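Local coordinates for caspase Nc (Drosophila melanogaster, PDB 2FP3), which acts as an initiator cysteine protease in the Drosophila caspase cascade that carries out apoptosis, at residues L92-E95 with T99-P102; T127-M132 with L307-G312. The protein carries 2 engineered substitutions. All blocks are in the same frame, centred on the assembly; numbering follows the deposited sequence.

Contact 1 of 2, residues L92-E95 with T99-P102; sequences LFQE and TIFP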
ATOM      1  N   LEU A  92       8.177  -9.062  -0.984  1.00 46.95           N
ATOM      2  CA  LEU A  92       6.805  -9.548  -1.080  1.00 43.91           C
ATOM      3  C   LEU A  92       6.158  -9.333  -2.443  1.00 44.14           C
ATOM      4  O   LEU A  92       5.498 -10.241  -2.978  1.00 44.19           O
ATOM      5  CB  LEU A  92       5.926  -8.875  -0.024  1.00 42.16           C
ATOM      6  CG  LEU A  92       4.419  -9.087  -0.193  1.00 39.40           C
ATOM      7  CD1 LEU A  92       4.095 -10.551   0.004  1.00 33.89           C
ATOM      8  CD2 LEU A  92       3.657  -8.227   0.816  1.00 37.58           C
ATOM      9  N   PHE A  93       6.327  -8.138  -3.008  1.00 42.57           N
ATOM     10  CA  PHE A  93       5.707  -7.873  -4.292  1.00 40.92           C
ATOM     11  C   PHE A  93       6.426  -8.490  -5.479  1.00 41.85           C
ATOM     12  O   PHE A  93       5.825  -8.662  -6.547  1.00 41.82           O
ATOM     13  CB  PHE A  93       5.447  -6.370  -4.466  1.00 38.68           C
ATOM     14  CG  PHE A  93       4.290  -5.882  -3.635  1.00 36.28           C
ATOM     15  CD1 PHE A  93       4.493  -5.391  -2.349  1.00 34.06           C
ATOM     16  CD2 PHE A  93       2.981  -6.051  -4.082  1.00 35.15           C
ATOM     17  CE1 PHE A  93       3.418  -5.089  -1.517  1.00 32.78           C
ATOM     18  CE2 PHE A  93       1.894  -5.751  -3.255  1.00 35.29           C
ATOM     19  CZ  PHE A  93       2.118  -5.271  -1.965  1.00 32.85           C
ATOM     20  N   GLN A  94       7.697  -8.844  -5.303  1.00 42.29           N
ATOM     21  CA  GLN A  94       8.416  -9.523  -6.381  1.00 42.27           C
ATOM     22  C   GLN A  94       7.816 -10.921  -6.495  1.00 43.18           C
ATOM     23  O   GLN A  94       7.649 -11.446  -7.588  1.00 43.33           O
ATOM     24  CB  GLN A  94       9.901  -9.643  -6.078  1.00 44.22           C
ATOM     25  CG  GLN A  94      10.679  -8.370  -6.325  1.00 49.18           C
ATOM     26  CD  GLN A  94      12.172  -8.594  -6.272  1.00 52.18           C
ATOM     27  OE1 GLN A  94      12.691  -9.203  -5.329  1.00 53.95           O
ATOM     28  NE2 GLN A  94      12.880  -8.097  -7.284  1.00 55.25           N
ATOM     29  N   GLU A  95       7.477 -11.508  -5.350  1.00 43.31           N
ATOM     30  CA  GLU A  95       6.885 -12.831  -5.315  1.00 43.24           C
ATOM     31  C   GLU A  95       5.436 -12.774  -5.792  1.00 44.12           C
ATOM     32  O   GLU A  95       4.859 -13.798  -6.177  1.00 43.52           O
ATOM     33  CB  GLU A  95       6.966 -13.398  -3.898  1.00 44.59           C
ATOM     34  CG  GLU A  95       8.378 -13.391  -3.338  1.00 48.92           C
ATOM     35  CD  GLU A  95       9.315 -14.337  -4.077  1.00 49.93           C
ATOM     36  OE1 GLU A  95      10.539 -14.086  -4.070  1.00 50.19           O
ATOM     37  OE2 GLU A  95       8.836 -15.335  -4.653  1.00 50.67           O
ATOM     38  N   THR A  99       5.289  -5.228 -10.901  1.00 39.33           N
ATOM     39  CA  THR A  99       6.322  -4.393 -11.476  1.00 37.23           C
ATOM     40  C   THR A  99       6.451  -3.331 -10.376  1.00 39.77           C
ATOM     41  O   THR A  99       5.460  -2.712  -9.988  1.00 42.54           O
ATOM     42  CB  THR A  99       5.851  -3.787 -12.797  1.00 36.86           C
ATOM     43  OG1 THR A  99       5.977  -4.780 -13.821  1.00 36.01           O
ATOM     44  CG2 THR A  99       6.658  -2.547 -13.161  1.00 33.02           C
ATOM     45  N   ILE A 100       7.662  -3.144  -9.865  1.00 40.62           N
ATOM     46  CA  ILE A 100       7.900  -2.223  -8.758  1.00 41.41           C
ATOM     47  C   ILE A 100       8.676  -0.931  -9.035  1.00 39.74           C
ATOM     48  O   ILE A 100       9.750  -0.954  -9.632  1.00 41.55           O
ATOM     49  CB  ILE A 100       8.628  -2.978  -7.634  1.00 42.92           C
ATOM     50  CG1 ILE A 100       7.915  -4.310  -7.382  1.00 43.39           C
ATOM     51  CG2 ILE A 100       8.676  -2.120  -6.364  1.00 43.98           C
ATOM     52  CD1 ILE A 100       8.639  -5.228  -6.421  1.00 43.51           C
ATOM     53  N   PHE A 101       8.132   0.190  -8.575  1.00 39.04           N
ATOM     54  CA  PHE A 101       8.779   1.496  -8.735  1.00 39.85           C
ATOM     55  C   PHE A 101       9.023   2.053  -7.328  1.00 44.09           C
ATOM     56  O   PHE A 101       8.151   2.693  -6.730  1.00 39.87           O
ATOM     57  CB  PHE A 101       7.892   2.441  -9.548  1.00 33.77           C
ATOM     58  CG  PHE A 101       7.601   1.947 -10.934  1.00 34.40           C
ATOM     59  CD1 PHE A 101       6.355   1.404 -11.249  1.00 29.67           C
ATOM     60  CD2 PHE A 101       8.583   2.002 -11.927  1.00 33.20           C
ATOM     61  CE1 PHE A 101       6.083   0.919 -12.529  1.00 30.09           C
ATOM     62  CE2 PHE A 101       8.325   1.518 -13.216  1.00 31.45           C
ATOM     63  CZ  PHE A 101       7.065   0.973 -13.517  1.00 30.83           C
ATOM     64  N   PRO A 102      10.223   1.802  -6.781  1.00 44.41           N
ATOM     65  CA  PRO A 102      10.605   2.250  -5.442  1.00 49.07           C
ATOM     66  C   PRO A 102      11.376   3.546  -5.411  1.00 51.09           C
ATOM     67  O   PRO A 102      12.236   3.776  -6.250  1.00 54.21           O
ATOM     68  CB  PRO A 102      11.448   1.091  -4.943  1.00 50.72           C
ATOM     69  CG  PRO A 102      12.265   0.779  -6.177  1.00 48.82           C
ATOM     70  CD  PRO A 102      11.252   0.896  -7.332  1.00 48.34           C
TER
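Ile100 reaches from strand 98-103 to the last part of helix 82-95 and touches Phe93 and Gln94. The two elements belong to a beta-alpha-beta unit of the caspase domain: strand 62-68, helix 82-95, then strand 98-103 parallel to the first strand. The contact therefore spans the short turn that returns the chain from the helix to the sheet.

The packing is apolar and rests on one methyl group. CD1 of Ile100 lies 3.9 Å from CB of Phe93 and 3.7 Å from CG of Gln94. Ile100 CG1 sits beside its own backbone N (chi1 -47°), and the next torsion is extended (chi2 173°). This carries CD1 straight out to the helix. The side chains of Ile100 and Gln94 cross at about a right angle, so the methyl meets the Gln94 chain at its CG and not along its length.

The aromatic part of Phe93 takes a different course. Its CB faces the strand, but the ring leads away toward Leu64 on strand 62-68 and meets the ring of Phe98. Within the helix, CG of Leu92 lies 4.2 Å above one face of this ring, toward its rim.

No hydrogen bond joins the two segments. The polar end of Gln94 is used elsewhere: NE2 bonds to the carbonyl O of Gly29, in a loop that also packs on the Gln94 chain through Tyr27 and Val31. The Ile100 methyl also comes up against the helix backbone, with CD1 3.9 Å from the N of Gln94.

Contact 2 of 2, residues T127-M132 with L307-G312; sequences TECFVM and LYFNPG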
ATOM      1  N   THR A 127      -1.814  -3.009 -16.419  1.00 32.33           N
ATOM      2  CA  THR A 127      -1.703  -3.789 -15.208  1.00 31.62           C
ATOM      3  C   THR A 127      -3.077  -4.167 -14.698  1.00 35.71           C
ATOM      4  O   THR A 127      -4.072  -3.488 -14.982  1.00 34.03           O
ATOM      5  CB  THR A 127      -0.937  -3.029 -14.097  1.00 30.38           C
ATOM      6  OG1 THR A 127      -0.607  -3.952 -13.056  1.00 30.80           O
ATOM      7  CG2 THR A 127      -1.784  -1.887 -13.513  1.00 26.21           C
ATOM      8  N   GLU A 128      -3.127  -5.252 -13.932  1.00 35.62           N
ATOM      9  CA  GLU A 128      -4.382  -5.723 -13.380  1.00 36.94           C
ATOM     10  C   GLU A 128      -4.669  -5.125 -12.016  1.00 36.23           C
ATOM     11  O   GLU A 128      -5.818  -5.122 -11.584  1.00 37.72           O
ATOM     12  CB  GLU A 128      -4.367  -7.256 -13.243  1.00 38.44           C
ATOM     13  CG  GLU A 128      -4.378  -8.022 -14.566  1.00 38.19           C
ATOM     14  CD  GLU A 128      -4.185  -9.513 -14.381  1.00 37.13           C
ATOM     15  OE1 GLU A 128      -3.096  -9.934 -13.950  1.00 36.25           O
ATOM     16  OE2 GLU A 128      -5.132 -10.268 -14.666  1.00 39.45           O
ATOM     17  N   CYS A 129      -3.642  -4.606 -11.347  1.00 34.68           N
ATOM     18  CA  CYS A 129      -3.813  -4.079  -9.994  1.00 35.11           C
ATOM     19  C   CYS A 129      -2.791  -3.001  -9.611  1.00 34.85           C
ATOM     20  O   CYS A 129      -1.616  -3.078  -9.986  1.00 35.22           O
ATOM     21  CB  CYS A 129      -3.724  -5.258  -9.006  1.00 33.48           C
ATOM     22  SG  CYS A 129      -3.778  -4.845  -7.250  1.00 34.50           S
ATOM     23  N   PHE A 130      -3.234  -1.999  -8.857  1.00 33.60           N
ATOM     24  CA  PHE A 130      -2.326  -0.937  -8.439  1.00 32.67           C
ATOM     25  C   PHE A 130      -2.242  -0.796  -6.922  1.00 31.91           C
ATOM     26  O   PHE A 130      -3.255  -0.654  -6.242  1.00 34.08           O
ATOM     27  CB  PHE A 130      -2.754   0.405  -9.024  1.00 33.08           C
ATOM     28  CG  PHE A 130      -1.850   1.538  -8.640  1.00 33.25           C
ATOM     29  CD1 PHE A 130      -0.691   1.795  -9.368  1.00 31.93           C
ATOM     30  CD2 PHE A 130      -2.115   2.302  -7.506  1.00 33.35           C
ATOM     31  CE1 PHE A 130       0.196   2.795  -8.971  1.00 32.39           C
ATOM     32  CE2 PHE A 130      -1.231   3.309  -7.096  1.00 33.94           C
ATOM     33  CZ  PHE A 130      -0.075   3.553  -7.827  1.00 35.04           C
ATOM     34  N   VAL A 131      -1.025  -0.831  -6.395  1.00 33.34           N
ATOM     35  CA  VAL A 131      -0.812  -0.672  -4.963  1.00 32.45           C
ATOM     36  C   VAL A 131       0.252   0.384  -4.736  1.00 34.59           C
ATOM     37  O   VAL A 131       1.342   0.319  -5.307  1.00 34.04           O
ATOM     38  CB  VAL A 131      -0.332  -1.978  -4.290  1.00 32.84           C
ATOM     39  CG1 VAL A 131      -0.019  -1.718  -2.823  1.00 32.48           C
ATOM     40  CG2 VAL A 131      -1.407  -3.054  -4.401  1.00 34.51           C
ATOM     41  N   MET A 132      -0.070   1.386  -3.929  1.00 35.40           N
ATOM     42  CA  MET A 132       0.915   2.410  -3.612  1.00 40.48           C
ATOM     43  C   MET A 132       1.136   2.355  -2.109  1.00 41.46           C
ATOM     44  O   MET A 132       0.179   2.220  -1.340  1.00 40.62           O
ATOM     45  CB  MET A 132       0.430   3.816  -4.000  1.00 42.65           C
ATOM     46  CG  MET A 132       1.396   4.935  -3.544  1.00 44.04           C
ATOM     47  SD  MET A 132       0.788   6.656  -3.700  1.00 45.43           S
ATOM     48  CE  MET A 132      -0.438   6.717  -2.408  1.00 42.50           C
ATOM     49  N   LEU A 307     -10.366  -9.426  -3.787  1.00 35.53           N
ATOM     50  CA  LEU A 307      -9.071  -9.277  -4.416  1.00 32.60           C
ATOM     51  C   LEU A 307      -8.137 -10.404  -4.000  1.00 33.88           C
ATOM     52  O   LEU A 307      -7.584 -10.388  -2.893  1.00 33.30           O
ATOM     53  CB  LEU A 307      -8.429  -7.931  -4.058  1.00 30.12           C
ATOM     54  CG  LEU A 307      -7.014  -7.775  -4.629  1.00 28.82           C
ATOM     55  CD1 LEU A 307      -7.051  -8.030  -6.123  1.00 29.91           C
ATOM     56  CD2 LEU A 307      -6.460  -6.405  -4.358  1.00 23.95           C
ATOM     57  N   TYR A 308      -7.989 -11.397  -4.873  1.00 35.09           N
ATOM     58  CA  TYR A 308      -7.072 -12.504  -4.624  1.00 34.94           C
ATOM     59  C   TYR A 308      -5.855 -12.181  -5.476  1.00 36.24           C
ATOM     60  O   TYR A 308      -5.988 -11.788  -6.631  1.00 37.70           O
ATOM     61  CB  TYR A 308      -7.666 -13.845  -5.062  1.00 36.26           C
ATOM     62  CG  TYR A 308      -8.739 -14.366  -4.141  1.00 38.58           C
ATOM     63  CD1 TYR A 308     -10.087 -14.133  -4.410  1.00 37.79           C
ATOM     64  CD2 TYR A 308      -8.404 -15.071  -2.971  1.00 38.08           C
ATOM     65  CE1 TYR A 308     -11.084 -14.589  -3.538  1.00 38.85           C
ATOM     66  CE2 TYR A 308      -9.391 -15.527  -2.094  1.00 37.54           C
ATOM     67  CZ  TYR A 308     -10.726 -15.285  -2.384  1.00 40.24           C
ATOM     68  OH  TYR A 308     -11.716 -15.747  -1.537  1.00 44.36           O
ATOM     69  N   PHE A 309      -4.670 -12.321  -4.902  1.00 36.49           N
ATOM     70  CA  PHE A 309      -3.451 -12.014  -5.626  1.00 37.85           C
ATOM     71  C   PHE A 309      -2.951 -13.182  -6.487  1.00 39.32           C
ATOM     72  O   PHE A 309      -2.148 -12.980  -7.410  1.00 38.80           O
ATOM     73  CB  PHE A 309      -2.369 -11.563  -4.633  1.00 34.97           C
ATOM     74  CG  PHE A 309      -2.590 -10.175  -4.074  1.00 35.81           C
ATOM     75  CD1 PHE A 309      -2.319  -9.043  -4.843  1.00 36.21           C
ATOM     76  CD2 PHE A 309      -3.090  -9.997  -2.789  1.00 31.73           C
ATOM     77  CE1 PHE A 309      -2.548  -7.756  -4.341  1.00 32.48           C
ATOM     78  CE2 PHE A 309      -3.326  -8.718  -2.278  1.00 33.32           C
ATOM     79  CZ  PHE A 309      -3.053  -7.595  -3.061  1.00 32.68           C
ATOM     80  N   ASN A 310      -3.440 -14.388  -6.193  1.00 39.28           N
ATOM     81  CA  ASN A 310      -3.041 -15.595  -6.921  1.00 37.88           C
ATOM     82  C   ASN A 310      -1.536 -15.581  -7.179  1.00 38.00           C
ATOM     83  O   ASN A 310      -1.077 -15.768  -8.307  1.00 40.65           O
ATOM     84  CB  ASN A 310      -3.793 -15.688  -8.248  1.00 35.11           C
ATOM     85  CG  ASN A 310      -5.295 -15.800  -8.061  1.00 36.65           C
ATOM     86  OD1 ASN A 310      -5.768 -16.603  -7.260  1.00 37.67           O
ATOM     87  ND2 ASN A 310      -6.054 -15.003  -8.808  1.00 35.95           N
ATOM     88  N   PRO A 311      -0.736 -15.379  -6.128  1.00 37.70           N
ATOM     89  CA  PRO A 311       0.705 -15.353  -6.389  1.00 38.30           C
ATOM     90  C   PRO A 311       1.250 -16.641  -6.989  1.00 42.62           C
ATOM     91  O   PRO A 311       0.890 -17.740  -6.569  1.00 44.47           O
ATOM     92  CB  PRO A 311       1.294 -15.053  -5.020  1.00 34.73           C
ATOM     93  CG  PRO A 311       0.385 -15.797  -4.118  1.00 34.35           C
ATOM     94  CD  PRO A 311      -1.007 -15.516  -4.687  1.00 34.93           C
ATOM     95  N   GLY A 312       2.113 -16.489  -7.983  1.00 46.61           N
ATOM     96  CA  GLY A 312       2.731 -17.631  -8.632  1.00 48.74           C
ATOM     97  C   GLY A 312       1.850 -18.467  -9.544  1.00 49.53           C
ATOM     98  O   GLY A 312       2.217 -19.588  -9.879  1.00 51.96           O
TER
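Cys129 sends its sulfur onto the side chains of Leu307 and Phe309. SG is 4.2 Å from CD2 of Leu307 and 4.3 Å from CE1 of Phe309. CB of Cys129 is directed at the C-terminal segment, and SG lies anti to the backbone N (chi1 175°), which extends the thiol into this apolar patch. Leu307 and Phe309 also pack on each other. CG of Leu307 stands 4.3 Å above one face of the Phe309 ring, displaced toward its rim.

In the caspase fold, strand 130-139 runs parallel to both 62-68 and 177-181 in the central sheet. Residues 127-129 lead into that strand, and 307-312 form an irregular tail after strand 297-301. The contact brings this tail against the start of a central strand, some 175 residues earlier in the chain. Phe98 of strand 98-103 touches Cys129, Val131 and Phe309 and so covers the same patch.

All three touching residues are buried, and no hydrogen bond crosses between the segments. Arg61, outside both, links them indirectly, through a salt bridge from its NE to OE1 of Glu128 and weak hydrogen bonds from NH1 to the carbonyl O atoms of Phe309 and Asn310.

In the fold
Contact 1 and contact 2 have centres 11 Å apart and reach the same central sheet. They meet directly at two places. CZ of Phe93 packs 4.2 Å from CG1 of Val131, and the carbonyl O of Glu95 lies 4.0 Å from CB of Pro311. Phe98, between the segments of contact 1, is common to both. Both contacts lie away from the active site. Strand 130-139, which starts in contact 2, also carries His137, the probable catalytic histidine. The active-site position that is Ala184 here, a changed residue, follows the neighbouring strand 177-181.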